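PDB 3TSA: NDP-rhamnosyltransferase from Saccharopolyspora spinosa, which is a glycosyltransferase of the GT-B fold, built from two Rossmann-like domains that each hold a parallel beta sheet. Local coordinates for residues V117-C123 and P137-W143. Numbering follows the deposited sequence.
Sequences VLLVDVC and PVVLHRW
Strands 117-121 and 138-141 are parallel neighbours in the N-terminal Rossmann-like sheet of the GT-B fold, joined as a beta-alpha-beta crossover through helix 125-133. Backbone bonds zip them together. Leu118 N donates to Pro137 O, and Val139 N donates to Leu118 O at 2.8 Å. Val120 N then meets Val139 O, and His141 N meets Val120 O. Just past the end of strand 117-121, Val122 N makes a longer bond to His141 O, 3.2 Å, from 49° above the carbonyl plane.

On one face Leu118, Val120, Val138 and Leu140 pack together. Val138 spans the first two: its CG2 touches Leu118 CD1, and its CG1 lies 3.9 Å from Val120 CG2. Leu140 CD2 rests 3.7 Å from Val120 CB. On the other face, with CG anti to the backbone N (chi1 178°), Leu119 extends beside its own carbonyl carbon and brings CD1 4.0 Å from Val139 CG1. Strands 3-7 and 177-180 flank the pair.

At the C-terminal ends Asp121 OD1 accepts from Cys123 N at 2.8 Å, an Asx turn. Asp121 OD2 is held by His14 ND1 and Leu9 N. The Trp143 ring presents its edge here: Asp121 OD1 is 3.6 Å from Trp143 CZ3, with carboxylate and ring planes 61° apart. Cys123 SG sits at the same edge, 3.7 Å from Trp143 CH2. Trp143 NE1 hydrogen-bonds Asp317 OD2.

Two backbone N-H groups and His14 ND1 thus hold the buried carboxylate by both oxygens, which fixes the turn that follows the strand.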
# COMPACT_ATOMS: atom_id res chain seq x y z
N VAL A 117 -4.26 19.63 4.15
CA VAL A 117 -5.64 19.23 4.27
C VAL A 117 -5.56 18.06 5.28
O VAL A 117 -4.49 17.35 5.35
CB VAL A 117 -6.22 18.78 2.91
CG1 VAL A 117 -5.44 17.66 2.33
CG2 VAL A 117 -7.73 18.42 3.02
N LEU A 118 -6.59 17.97 6.10
CA LEU A 118 -6.70 16.90 7.11
C LEU A 118 -7.80 15.95 6.65
O LEU A 118 -8.93 16.38 6.40
CB LEU A 118 -7.02 17.48 8.48
CG LEU A 118 -6.14 18.61 8.98
CD1 LEU A 118 -6.73 19.02 10.42
CD2 LEU A 118 -4.65 18.16 9.02
N LEU A 119 -7.49 14.65 6.56
CA LEU A 119 -8.48 13.63 6.25
C LEU A 119 -8.72 12.92 7.57
O LEU A 119 -7.83 12.27 8.12
CB LEU A 119 -7.88 12.68 5.23
CG LEU A 119 -8.82 11.53 4.86
CD1 LEU A 119 -10.13 12.03 4.26
CD2 LEU A 119 -8.13 10.62 3.88
N VAL A 120 -9.93 13.06 8.11
CA VAL A 120 -10.16 12.78 9.51
C VAL A 120 -11.27 11.79 9.64
O VAL A 120 -12.34 11.99 9.05
CB VAL A 120 -10.56 14.13 10.18
CG1 VAL A 120 -10.92 13.92 11.66
CG2 VAL A 120 -9.33 15.13 10.06
N ASP A 121 -11.05 10.69 10.40
CA ASP A 121 -12.17 9.80 10.72
C ASP A 121 -13.32 10.58 11.39
O ASP A 121 -13.08 11.42 12.25
CB ASP A 121 -11.57 8.73 11.65
CG ASP A 121 -12.58 7.76 12.29
OD1 ASP A 121 -13.78 7.96 12.47
OD2 ASP A 121 -12.05 6.71 12.76
N VAL A 122 -14.58 10.27 11.03
CA VAL A 122 -15.73 11.00 11.61
C VAL A 122 -15.71 11.06 13.10
O VAL A 122 -16.08 12.10 13.66
CB VAL A 122 -17.11 10.41 11.15
CG1 VAL A 122 -18.16 10.86 12.08
CG2 VAL A 122 -17.44 11.03 9.80
N CYS A 123 -15.27 9.99 13.76
CA CYS A 123 -15.17 10.01 15.23
C CYS A 123 -13.86 10.56 15.82
O CYS A 123 -13.80 10.80 17.03
CB CYS A 123 -15.28 8.63 15.74
SG CYS A 123 -16.99 7.97 15.51
N PRO A 137 -8.48 22.99 6.12
CA PRO A 137 -9.68 22.25 5.65
C PRO A 137 -9.68 20.84 6.17
O PRO A 137 -8.62 20.19 6.21
CB PRO A 137 -9.57 22.34 4.13
CG PRO A 137 -8.13 22.54 3.86
CD PRO A 137 -7.57 23.31 5.01
N VAL A 138 -10.86 20.40 6.61
CA VAL A 138 -11.05 19.08 7.15
C VAL A 138 -12.02 18.36 6.24
O VAL A 138 -13.15 18.82 6.02
CB VAL A 138 -11.54 19.12 8.62
CG1 VAL A 138 -12.00 17.75 9.07
CG2 VAL A 138 -10.39 19.57 9.53
N VAL A 139 -11.58 17.20 5.75
CA VAL A 139 -12.48 16.33 5.01
C VAL A 139 -12.73 15.16 5.95
O VAL A 139 -11.78 14.43 6.34
CB VAL A 139 -11.84 15.83 3.72
CG1 VAL A 139 -12.75 14.75 3.03
CG2 VAL A 139 -11.61 17.01 2.66
N LEU A 140 -13.98 14.99 6.38
CA LEU A 140 -14.30 13.89 7.26
C LEU A 140 -14.48 12.61 6.40
O LEU A 140 -14.93 12.66 5.25
CB LEU A 140 -15.63 14.14 8.07
CG LEU A 140 -15.50 15.07 9.28
CD1 LEU A 140 -16.78 14.90 10.15
CD2 LEU A 140 -14.20 14.82 10.07
N HIS A 141 -14.12 11.46 6.98
CA HIS A 141 -14.30 10.16 6.30
C HIS A 141 -15.10 9.16 7.13
O HIS A 141 -14.66 8.76 8.21
CB HIS A 141 -12.91 9.57 5.99
CG HIS A 141 -12.94 8.46 5.00
ND1 HIS A 141 -13.27 7.17 5.36
CD2 HIS A 141 -12.72 8.43 3.66
CE1 HIS A 141 -13.25 6.40 4.29
NE2 HIS A 141 -12.94 7.13 3.24
N ARG A 142 -16.25 8.73 6.62
CA ARG A 142 -17.01 7.67 7.24
C ARG A 142 -16.39 6.34 6.91
O ARG A 142 -15.96 6.11 5.77
CB ARG A 142 -18.44 7.68 6.70
CG ARG A 142 -19.18 8.86 7.31
CD ARG A 142 -20.56 9.04 6.66
NE ARG A 142 -21.27 10.10 7.47
CZ ARG A 142 -22.16 10.93 6.90
NH1 ARG A 142 -22.53 10.78 5.59
NH2 ARG A 142 -22.70 11.93 7.64
N TRP A 143 -16.39 5.44 7.89
CA TRP A 143 -15.98 4.05 7.56
C TRP A 143 -17.16 3.22 7.02
O TRP A 143 -16.97 2.16 6.39
CB TRP A 143 -15.32 3.40 8.77
CG TRP A 143 -16.36 3.22 9.86
CD1 TRP A 143 -17.23 2.19 9.97
CD2 TRP A 143 -16.73 4.18 10.82
NE1 TRP A 143 -18.10 2.41 11.01
CE2 TRP A 143 -17.83 3.63 11.55
CE3 TRP A 143 -16.22 5.43 11.19
CZ2 TRP A 143 -18.44 4.29 12.60
CZ3 TRP A 143 -16.83 6.11 12.25
CH2 TRP A 143 -17.94 5.52 12.95